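Local coordinates for GNA33 (Neisseria gonorrhoeae FA 1090, PDB 2G5D), which probably cleaves the beta-1,4 linkage between N-acetylmuramic acid and N-acetylglucosamine in peptidoglycan as an exolytic transglycosylase, leaving a 1,6-anhydro bond in the N-acetylmuramic acid residue, at residues A[63-68]-A[101-106]; A[279-284]-A[292-297]; A[357-360]-A[365-368]. All coordinates share one frame; numbering follows the deposited sequence.

Contact 1: residues A[63-68]-A[101-106]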
# COMPACT_ATOMS: atom_id res chain seq x y z
N GLN A 63 -0.31 -3.62 -19.39
CA GLN A 63 0.92 -3.86 -18.61
C GLN A 63 0.60 -4.08 -17.12
O GLN A 63 1.05 -5.04 -16.50
CB GLN A 63 1.89 -2.69 -18.74
CG GLN A 63 2.63 -2.66 -20.07
CD GLN A 63 3.45 -1.41 -20.22
OE1 GLN A 63 2.91 -0.30 -20.30
NE2 GLN A 63 4.74 -1.57 -20.26
N SER A 64 -0.20 -3.18 -16.55
CA SER A 64 -0.52 -3.23 -15.14
C SER A 64 -1.29 -4.52 -14.81
O SER A 64 -0.96 -5.23 -13.84
CB SER A 64 -1.29 -1.97 -14.76
OG SER A 64 -1.49 -1.84 -13.37
N PHE A 65 -2.30 -4.86 -15.62
CA PHE A 65 -3.07 -6.13 -15.42
C PHE A 65 -2.20 -7.39 -15.48
O PHE A 65 -2.37 -8.30 -14.66
CB PHE A 65 -4.26 -6.25 -16.40
CG PHE A 65 -5.18 -7.42 -16.10
CD1 PHE A 65 -5.93 -7.46 -14.92
CD2 PHE A 65 -5.28 -8.48 -16.99
CE1 PHE A 65 -6.76 -8.55 -14.63
CE2 PHE A 65 -6.13 -9.59 -16.72
CZ PHE A 65 -6.87 -9.62 -15.55
N ARG A 66 -1.29 -7.45 -16.46
CA ARG A 66 -0.33 -8.55 -16.64
C ARG A 66 0.56 -8.77 -15.42
O ARG A 66 0.83 -9.91 -15.06
CB ARG A 66 0.57 -8.32 -17.88
CG ARG A 66 -0.01 -8.67 -19.28
CD ARG A 66 1.16 -8.79 -20.27
NE ARG A 66 0.74 -8.89 -21.67
CZ ARG A 66 1.57 -9.06 -22.70
NH1 ARG A 66 2.88 -9.17 -22.49
NH2 ARG A 66 1.10 -9.13 -23.94
N LEU A 67 1.02 -7.67 -14.80
CA LEU A 67 1.79 -7.77 -13.55
C LEU A 67 0.98 -8.42 -12.40
O LEU A 67 1.49 -9.28 -11.67
CB LEU A 67 2.30 -6.37 -13.13
CG LEU A 67 3.34 -5.65 -13.99
CD1 LEU A 67 3.36 -4.12 -13.77
CD2 LEU A 67 4.72 -6.20 -13.79
N GLY A 68 -0.28 -8.03 -12.25
CA GLY A 68 -1.15 -8.62 -11.24
C GLY A 68 -1.40 -10.11 -11.48
O GLY A 68 -1.52 -10.88 -10.54
N ARG A 101 -14.07 -6.88 -24.62
CA ARG A 101 -14.52 -8.19 -25.04
C ARG A 101 -14.61 -9.19 -23.91
O ARG A 101 -15.43 -10.08 -23.96
CB ARG A 101 -13.63 -8.73 -26.16
CG ARG A 101 -14.06 -8.20 -27.54
CD ARG A 101 -13.00 -8.32 -28.59
NE ARG A 101 -13.39 -7.59 -29.80
CZ ARG A 101 -13.03 -7.92 -31.03
NH1 ARG A 101 -12.24 -8.98 -31.25
NH2 ARG A 101 -13.46 -7.18 -32.06
N TYR A 102 -13.78 -9.01 -22.88
CA TYR A 102 -13.63 -10.01 -21.81
C TYR A 102 -14.16 -9.60 -20.43
O TYR A 102 -14.37 -10.45 -19.55
CB TYR A 102 -12.16 -10.47 -21.74
CG TYR A 102 -11.72 -11.40 -22.87
CD1 TYR A 102 -11.22 -10.89 -24.06
CD2 TYR A 102 -11.83 -12.79 -22.73
CE1 TYR A 102 -10.81 -11.76 -25.10
CE2 TYR A 102 -11.44 -13.66 -23.75
CZ TYR A 102 -10.93 -13.15 -24.93
OH TYR A 102 -10.54 -14.02 -25.94
N PHE A 103 -14.40 -8.30 -20.25
CA PHE A 103 -14.84 -7.75 -18.97
C PHE A 103 -16.15 -6.99 -19.12
O PHE A 103 -16.49 -6.49 -20.21
CB PHE A 103 -13.77 -6.83 -18.32
CG PHE A 103 -12.43 -7.49 -18.06
CD1 PHE A 103 -11.56 -7.76 -19.12
CD2 PHE A 103 -12.03 -7.82 -16.76
CE1 PHE A 103 -10.34 -8.38 -18.91
CE2 PHE A 103 -10.79 -8.42 -16.52
CZ PHE A 103 -9.93 -8.69 -17.61
N THR A 104 -16.88 -6.94 -18.01
CA THR A 104 -18.09 -6.15 -17.86
C THR A 104 -17.87 -5.10 -16.78
O THR A 104 -17.36 -5.42 -15.70
CB THR A 104 -19.30 -7.07 -17.50
OG1 THR A 104 -19.55 -7.96 -18.59
CG2 THR A 104 -20.57 -6.25 -17.18
N PRO A 105 -18.24 -3.82 -17.06
CA PRO A 105 -18.12 -2.79 -16.04
C PRO A 105 -19.32 -2.75 -15.05
O PRO A 105 -20.48 -2.77 -15.46
CB PRO A 105 -18.05 -1.47 -16.85
CG PRO A 105 -18.12 -1.87 -18.30
CD PRO A 105 -18.73 -3.24 -18.33
N TRP A 106 -18.99 -2.70 -13.77
CA TRP A 106 -19.99 -2.57 -12.70
C TRP A 106 -19.76 -1.25 -12.00
O TRP A 106 -18.78 -1.10 -11.27
CB TRP A 106 -19.87 -3.69 -11.66
CG TRP A 106 -20.15 -5.06 -12.22
CD1 TRP A 106 -19.28 -5.82 -12.96
CD2 TRP A 106 -21.36 -5.81 -12.10
NE1 TRP A 106 -19.87 -7.02 -13.28
CE2 TRP A 106 -21.15 -7.04 -12.77
CE3 TRP A 106 -22.60 -5.58 -11.46
CZ2 TRP A 106 -22.13 -8.04 -12.82
CZ3 TRP A 106 -23.58 -6.59 -11.52
CH2 TRP A 106 -23.34 -7.79 -12.21
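Phe65 and Phe103 reach each other because their first torsions send both rings into the gap between two backbones. Phe65 holds CG anti to its N (chi1 -172°), which carries the ring out from helix 58-72; Phe103 has CG anti to the carbonyl carbon instead (chi1 -58°), and comes from the opposite direction. The two CA atoms remain 12.4 Å apart, a span that two long, flat side chains can bridge.

The rings meet as a T-shaped, edge-to-face pair, with planes at 87° and centroids 5.5 Å apart. Phe103 supplies the edge and Phe65 the face. The touch is narrow: Phe103 CZ approaches Phe65 CZ at 3.8 Å and Phe65 CE2 at 4.0 Å, so the edge of one ring meets the rim of the other obliquely. A T-shaped pair is probably helped by a weak attraction between ring hydrogens and the partner's pi cloud, and it asks for no polar group. Phenylalanine suits both places, since both residues are buried and a ring without a hydroxyl leaves nothing there to be hydrogen-bonded.

The pair is part of a larger apolar cluster. Phe98 makes another edge-to-face contact with Phe103, Val81 and Ala85 of helix 79-86 pack on Phe103 and Phe65 respectively, and Leu411 and Pro413 of strand 403-413 also touch Phe103. Phe103 is the first residue of strand 103-110. The arrangement is that of a helix packed through aromatic side chains against the first residue of a beta-strand, here joining the N-terminal helices to the barrel-like beta structure of MltA.

Contact 2: residues A[279-284]-A[292-297]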
# COMPACT_ATOMS: atom_id res chain seq x y z
N GLY A 279 3.44 23.30 20.72
CA GLY A 279 2.94 23.27 19.35
C GLY A 279 4.08 23.73 18.47
O GLY A 279 4.24 24.93 18.22
N TYR A 280 4.87 22.76 18.01
CA TYR A 280 6.13 23.01 17.31
C TYR A 280 5.94 23.52 15.89
O TYR A 280 6.66 24.42 15.45
CB TYR A 280 6.98 21.74 17.31
CG TYR A 280 7.18 21.15 18.69
CD1 TYR A 280 7.05 19.77 18.91
CD2 TYR A 280 7.48 21.97 19.79
CE1 TYR A 280 7.23 19.23 20.18
CE2 TYR A 280 7.66 21.44 21.06
CZ TYR A 280 7.53 20.08 21.25
OH TYR A 280 7.70 19.57 22.51
N LEU A 281 4.99 22.93 15.18
CA LEU A 281 4.58 23.41 13.86
C LEU A 281 3.07 23.57 13.83
O LEU A 281 2.37 23.02 14.68
CB LEU A 281 5.01 22.43 12.77
CG LEU A 281 6.46 22.40 12.30
CD1 LEU A 281 6.61 21.34 11.22
CD2 LEU A 281 6.93 23.76 11.78
N LYS A 282 2.57 24.33 12.85
CA LYS A 282 1.15 24.35 12.53
C LYS A 282 0.85 23.14 11.63
O LYS A 282 1.71 22.71 10.85
CB LYS A 282 0.76 25.67 11.86
CG LYS A 282 1.06 26.90 12.70
CD LYS A 282 0.27 28.12 12.26
CE LYS A 282 0.38 29.24 13.28
NZ LYS A 282 -0.50 30.40 12.96
N LEU A 283 -0.36 22.59 11.75
CA LEU A 283 -0.74 21.37 11.01
C LEU A 283 -0.93 21.62 9.50
O LEU A 283 -1.65 20.89 8.82
CB LEU A 283 -1.99 20.73 11.63
CG LEU A 283 -2.36 19.28 11.27
CD1 LEU A 283 -1.70 18.29 12.21
CD2 LEU A 283 -3.88 19.09 11.28
N GLY A 284 -0.29 22.67 9.00
CA GLY A 284 -0.26 22.97 7.57
C GLY A 284 1.15 22.76 7.05
O GLY A 284 1.35 22.55 5.86
N LYS A 292 11.11 17.84 8.31
CA LYS A 292 12.52 17.73 8.01
C LYS A 292 13.27 19.05 8.30
O LYS A 292 14.32 19.04 8.95
CB LYS A 292 12.73 17.28 6.56
CG LYS A 292 14.19 17.18 6.15
CD LYS A 292 14.32 16.88 4.68
CE LYS A 292 15.77 16.86 4.29
NZ LYS A 292 15.97 16.35 2.92
N ALA A 293 12.70 20.17 7.84
CA ALA A 293 13.29 21.50 8.05
C ALA A 293 13.23 21.95 9.52
O ALA A 293 14.20 22.53 10.04
CB ALA A 293 12.65 22.53 7.13
N TYR A 294 12.11 21.68 10.19
CA TYR A 294 11.97 21.98 11.61
C TYR A 294 13.02 21.22 12.45
O TYR A 294 13.58 21.76 13.40
CB TYR A 294 10.55 21.67 12.13
CG TYR A 294 10.40 21.87 13.63
CD1 TYR A 294 9.96 23.08 14.15
CD2 TYR A 294 10.71 20.84 14.53
CE1 TYR A 294 9.84 23.27 15.53
CE2 TYR A 294 10.59 21.01 15.90
CZ TYR A 294 10.15 22.23 16.40
OH TYR A 294 10.03 22.40 17.76
N MET A 295 13.29 19.98 12.06
CA MET A 295 14.20 19.10 12.79
C MET A 295 15.68 19.47 12.58
O MET A 295 16.51 19.31 13.50
CB MET A 295 13.93 17.65 12.36
CG MET A 295 13.60 16.71 13.51
SD MET A 295 12.60 17.38 14.85
CE MET A 295 10.91 17.05 14.34
N ARG A 296 16.00 19.95 11.38
CA ARG A 296 17.35 20.42 11.09
C ARG A 296 17.65 21.68 11.91
O ARG A 296 18.79 21.88 12.35
CB ARG A 296 17.52 20.67 9.58
CG ARG A 296 18.89 20.25 9.02
CD ARG A 296 19.02 18.72 8.85
NE ARG A 296 18.89 18.28 7.46
CZ ARG A 296 19.07 17.02 7.03
NH1 ARG A 296 19.42 16.05 7.88
NH2 ARG A 296 18.93 16.73 5.74
N GLN A 297 16.62 22.50 12.12
CA GLN A 297 16.71 23.69 12.97
C GLN A 297 16.55 23.37 14.46
O GLN A 297 16.98 24.15 15.31
CB GLN A 297 15.66 24.74 12.57
CG GLN A 297 15.72 25.28 11.12
CD GLN A 297 16.99 26.06 10.78
OE1 GLN A 297 17.68 25.74 9.81
NE2 GLN A 297 17.29 27.11 11.55
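Tyr294 leans from helix 288-297 across the loop at Tyr280 and Leu281. Its CG is anti to the backbone N (chi1 176°), which directs the ring away from the helix toward the loop. At the root, Tyr294 CB lies 4.1 Å from Leu281 CD1. One step further, CG is near Leu281 CG, and Tyr294 CD1 rests at 3.9 Å from Leu281 CD2; the leucine runs past the tyrosine in the opposite direction, its branched end lying obliquely against CB, CG and CD1. Next, Tyr294 CE1 has moved on to the preceding residue and sits 3.4 Å from Tyr280 O, while CE2 is near Tyr280 CB.

Residues 279-284 belong to the loop between helix 271-276 and helix 288-297 in the MltA-specific insert, and Tyr294 folds back on that linker. Met275 of the first helix also touches both Leu281 and Tyr294, for which a broad apolar ring is the fitting partner.

Toward the tip, Tyr294 CZ comes within 3.3 Å of Tyr280 CB, and Tyr294 OH lies 3.2 Å from both Tyr280 CB and Tyr280 CG, a close packing of oxygen on carbon and not a hydrogen bond. The ring planes are near parallel, at 29°, yet slid apart so that they barely overlap, with centroids 5.9 Å from each other. Tyrosine suits position 280 for its polar end as well: Tyr280 OH is hydrogen-bonded to Glu304 OE2.

Contact 3: residues A[357-360]-A[365-368]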
# COMPACT_ATOMS: atom_id res chain seq x y z
N THR A 357 -11.87 11.03 -11.69
CA THR A 357 -11.59 11.97 -10.61
C THR A 357 -11.00 13.29 -11.12
O THR A 357 -11.22 13.66 -12.28
CB THR A 357 -10.78 11.28 -9.43
OG1 THR A 357 -10.63 12.18 -8.33
CG2 THR A 357 -9.43 10.74 -9.88
N ALA A 358 -10.31 14.02 -10.25
CA ALA A 358 -9.59 15.22 -10.66
C ALA A 358 -8.09 15.05 -10.37
O ALA A 358 -7.71 14.52 -9.33
CB ALA A 358 -10.14 16.44 -9.96
N HIS A 359 -7.27 15.49 -11.32
CA HIS A 359 -5.82 15.55 -11.13
C HIS A 359 -5.46 16.42 -9.91
O HIS A 359 -5.91 17.55 -9.82
CB HIS A 359 -5.15 16.07 -12.40
CG HIS A 359 -3.66 15.91 -12.41
ND1 HIS A 359 -2.82 16.72 -11.67
CD2 HIS A 359 -2.86 15.03 -13.06
CE1 HIS A 359 -1.57 16.34 -11.87
NE2 HIS A 359 -1.56 15.32 -12.71
N PRO A 360 -4.67 15.87 -8.96
CA PRO A 360 -4.34 16.54 -7.68
C PRO A 360 -3.64 17.90 -7.76
O PRO A 360 -3.64 18.62 -6.76
CB PRO A 360 -3.45 15.51 -6.96
CG PRO A 360 -2.96 14.61 -8.01
CD PRO A 360 -4.07 14.52 -9.02
N ALA A 365 -9.64 16.86 -15.46
CA ALA A 365 -10.20 15.51 -15.41
C ALA A 365 -9.10 14.44 -15.47
O ALA A 365 -8.25 14.45 -16.37
CB ALA A 365 -11.23 15.31 -16.53
N LEU A 366 -9.14 13.53 -14.49
CA LEU A 366 -8.19 12.45 -14.38
C LEU A 366 -9.00 11.15 -14.47
O LEU A 366 -9.55 10.74 -13.47
CB LEU A 366 -7.46 12.51 -13.03
CG LEU A 366 -6.04 11.97 -12.85
CD1 LEU A 366 -6.00 11.02 -11.66
CD2 LEU A 366 -5.43 11.33 -14.10
N ASN A 367 -9.09 10.57 -15.66
CA ASN A 367 -9.89 9.34 -15.93
C ASN A 367 -8.97 8.22 -16.40
O ASN A 367 -8.28 8.34 -17.43
CB ASN A 367 -11.00 9.58 -16.98
CG ASN A 367 -11.93 10.76 -16.64
OD1 ASN A 367 -12.36 10.93 -15.52
ND2 ASN A 367 -12.23 11.56 -17.64
N ARG A 368 -8.93 7.13 -15.65
CA ARG A 368 -7.89 6.14 -15.80
C ARG A 368 -8.41 4.74 -15.54
O ARG A 368 -9.07 4.52 -14.54
CB ARG A 368 -6.75 6.43 -14.79
CG ARG A 368 -5.91 7.68 -15.10
CD ARG A 368 -4.63 7.28 -15.83
NE ARG A 368 -4.02 8.43 -16.49
CZ ARG A 368 -3.07 9.21 -15.97
NH1 ARG A 368 -2.57 8.98 -14.74
NH2 ARG A 368 -2.62 10.24 -16.69
O HOH W 1 -13.17 13.04 -14.11
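Thr357 and Leu366 face each other across two antiparallel strands and exchange both of their backbone hydrogen bonds. Thr357 N gives to Leu366 O at 2.9 Å, the donor tilted from the carbonyl plane. The return bond, from Leu366 N to Thr357 O at 3.0 Å, is nearly straight at hydrogen (175°), although its donor stands well above the carbonyl plane. On the same side of the strands the two side chains run together, Thr357 CG2 lying 3.9 Å from Leu366 CD1.

Leu366 also reaches past the pairing. Its CB is 3.4 Å from His359 N and its CG packs near His359 CA; leucine suits this place as an apolar branch laid against the backbone where the first strand gives way to the turn. This is the end of the beta hairpin made by strands 352-358 and 365-375, within the 3D domain, whose family belongs to the double-psi beta-barrel clan. Ala358 and Ala365 form the next, non-hydrogen-bonded pair, and their small side chains diverge.

A water doubles the grip on Thr357 O: it donates to that oxygen and, at 2.7 Å, to Asn367 OD1. Asparagine fits here because its short amide brings an acceptor back beside the neighbouring strand.

Further out, threonine serves two partners: Thr357 OG1, anti to the backbone N (chi1 -175°), is directed to Thr404 and the carbonyl of Thr405, while the methyl stays with the leucine. Pro360 CD lies 3.5 Å above one face of the His359 ring, whose ND1 makes hydrogen bonds with Val361 N and Thr362 N in the turn. Leu366 CD2 sits over the centre of the Arg368 guanidinium, which Glu337 and Tyr387 hold through NH1.

In the fold
Contacts 1 and 3 both reach the same beta structure: their centres are 20 Å apart and their nearest atoms about 10 Å. Strand 403-413 connects them, pairing with strand 103-110 of contact 1 and with strand 352-358 of contact 3. Contact 2 is remote, in the MltA-specific insert, its centre 44 Å from that of contact 1, on the opposite side of the chain's centre, and 31 Å from that of contact 3. The three come in sequence order without interleaving. Even at their nearest atoms contacts 2 and 3 stay about 14 Å apart, one in the insert and the other in the 3D domain.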